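Halotolerant alpha-type carbonic anhydrase (dCA II) (Dunaliella salina, PDB 1Y7W) probably catalyses the reversible hydration of carbon dioxide to bicarbonate as a zinc enzyme that tolerates high salt. Local coordinates at residues 171-176 and 247-252. Residues are numbered along the deposited sequence; the frame is centred on the assembly and turned at random.
Sequences IMYKYS and TPREVT
Four backbone hydrogen bonds zip Met-172, Lys-174 and Ser-176 to Arg-249 and Val-251, a parallel pairing of neighbouring strands in the large mixed sheet of the alpha-carbonic anhydrase fold. Lys-174 is gripped twice: its N donates to Arg-249 O (2.9 Å) and its O accepts Val-251 N. The next bond, from Ser-176 N to Val-251 O, carries the ladder just past the end of strand 166-175. At the opposite end a water bridges Met-172 N and Thr-247 O. On one face, Tyr-173 and Arg-249 run side by side; Arg-249 CB lies 3.4 Å from Tyr-173 CD2, and its CD nears CE2 and the hydroxyl. Ring and guanidinium planes are turned 38° apart, and Glu-250 O meets the ring edge in plane. Val-251 CG1 packs on Tyr-173 CB at 3.7 Å. On the other face, Lys-174 CG sits between its backbone N and carbonyl carbon (chi1 63°), which sends the straight chain past Pro-248 CG and alongside Glu-250. Lys-174 NZ stays 4.6 Å from Glu-250 OE1, too far for a salt bridge. Ser-176 OG donates to Glu-250 OE2 at 2.6 Å, from above the carboxylate plane. An alanine in place of Glu-250 would probably leave Ser-176 OG without its carboxylate acceptor and Lys-174 without this nearby negative charge. Farther out, Leu-183 of helix 181-195 touches both Tyr-173 and Val-251. The extended arginine delivers its guanidinium to a salt bridge with Asp-180 and to the carbonyls of Thr-215, Leu-217 and Leu-218. Asn-178 N donates to Ser-176 OG, the same oxygen that holds Glu-250 OE2.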
# COMPACT_ATOMS: atom_id res chain seq x y z
N ILE A 171 3.97 -4.56 0.03
CA ILE A 171 5.29 -5.03 -0.37
C ILE A 171 6.35 -4.28 0.44
O ILE A 171 6.34 -3.07 0.47
CB ILE A 171 5.51 -4.77 -1.87
CG1 ILE A 171 4.54 -5.70 -2.66
CG2 ILE A 171 6.98 -5.11 -2.32
CD1 ILE A 171 4.29 -5.26 -4.14
N MET A 172 7.27 -5.03 1.08
CA MET A 172 8.33 -4.43 1.91
C MET A 172 9.65 -4.26 1.15
O MET A 172 9.93 -4.98 0.19
CB MET A 172 8.64 -5.38 3.09
CG MET A 172 7.44 -5.71 3.94
SD MET A 172 6.86 -4.18 4.72
CE MET A 172 5.73 -4.87 5.97
N TYR A 173 10.47 -3.32 1.62
CA TYR A 173 11.80 -3.12 1.08
C TYR A 173 12.73 -3.12 2.28
O TYR A 173 12.46 -2.41 3.24
CB TYR A 173 11.96 -1.78 0.42
CG TYR A 173 11.11 -1.59 -0.80
CD1 TYR A 173 9.72 -1.39 -0.67
CD2 TYR A 173 11.68 -1.64 -2.09
CE1 TYR A 173 8.90 -1.25 -1.84
CE2 TYR A 173 10.88 -1.49 -3.25
CZ TYR A 173 9.50 -1.30 -3.11
OH TYR A 173 8.73 -1.20 -4.25
N LYS A 174 13.77 -3.95 2.24
CA LYS A 174 14.78 -3.94 3.31
C LYS A 174 16.01 -3.11 2.85
O LYS A 174 16.31 -3.00 1.63
CB LYS A 174 15.24 -5.36 3.64
CG LYS A 174 15.94 -6.08 2.50
CD LYS A 174 16.55 -7.42 2.97
CE LYS A 174 17.21 -8.17 1.78
NZ LYS A 174 17.74 -9.55 2.14
N TYR A 175 16.71 -2.51 3.80
CA TYR A 175 17.90 -1.75 3.44
C TYR A 175 18.91 -2.77 2.91
O TYR A 175 19.08 -3.86 3.45
CB TYR A 175 18.51 -1.02 4.66
CG TYR A 175 17.88 0.33 4.95
CD1 TYR A 175 17.77 1.29 3.96
CD2 TYR A 175 17.40 0.64 6.23
CE1 TYR A 175 17.17 2.52 4.22
CE2 TYR A 175 16.79 1.90 6.50
CZ TYR A 175 16.68 2.81 5.48
OH TYR A 175 16.04 4.01 5.68
N SER A 176 19.62 -2.37 1.88
CA SER A 176 20.60 -3.25 1.26
C SER A 176 21.67 -2.34 0.63
O SER A 176 21.48 -1.13 0.59
CB SER A 176 19.87 -4.05 0.19
OG SER A 176 20.73 -4.54 -0.79
N THR A 247 8.56 -11.62 1.40
CA THR A 247 9.90 -11.51 0.87
C THR A 247 10.06 -10.07 0.44
O THR A 247 9.31 -9.57 -0.42
CB THR A 247 10.08 -12.38 -0.36
OG1 THR A 247 9.77 -13.74 -0.03
CG2 THR A 247 11.51 -12.26 -0.88
N PRO A 248 11.02 -9.36 1.03
CA PRO A 248 11.19 -7.96 0.64
C PRO A 248 12.00 -7.67 -0.61
O PRO A 248 12.72 -8.53 -1.13
CB PRO A 248 11.86 -7.32 1.87
CG PRO A 248 12.62 -8.47 2.51
CD PRO A 248 11.92 -9.77 2.14
N ARG A 249 11.77 -6.47 -1.14
CA ARG A 249 12.62 -5.95 -2.22
C ARG A 249 13.77 -5.26 -1.46
O ARG A 249 13.85 -5.42 -0.24
CB ARG A 249 11.85 -4.92 -3.04
CG ARG A 249 11.14 -5.61 -4.21
CD ARG A 249 10.36 -4.58 -5.03
NE ARG A 249 9.81 -5.23 -6.22
CZ ARG A 249 10.46 -5.39 -7.36
NH1 ARG A 249 9.85 -6.03 -8.37
NH2 ARG A 249 11.70 -4.88 -7.53
N GLU A 250 14.61 -4.50 -2.16
CA GLU A 250 15.75 -3.83 -1.51
C GLU A 250 15.76 -2.35 -1.74
O GLU A 250 15.31 -1.90 -2.75
CB GLU A 250 17.07 -4.45 -2.03
CG GLU A 250 17.17 -5.93 -1.65
CD GLU A 250 18.45 -6.62 -2.13
OE1 GLU A 250 18.47 -7.87 -2.06
OE2 GLU A 250 19.41 -5.92 -2.56
N VAL A 251 16.33 -1.58 -0.83
CA VAL A 251 16.39 -0.13 -1.00
C VAL A 251 17.61 0.40 -0.28
O VAL A 251 18.01 -0.15 0.73
CB VAL A 251 15.10 0.56 -0.43
CG1 VAL A 251 14.99 0.33 1.04
CG2 VAL A 251 15.11 2.02 -0.74
N THR A 252 18.19 1.47 -0.81
CA THR A 252 19.35 2.09 -0.19
C THR A 252 18.99 3.35 0.52
O THR A 252 17.91 3.94 0.29
CB THR A 252 20.40 2.47 -1.24
OG1 THR A 252 19.87 3.46 -2.10
CG2 THR A 252 20.78 1.28 -2.03
O HOH W 1 7.33 -7.86 0.58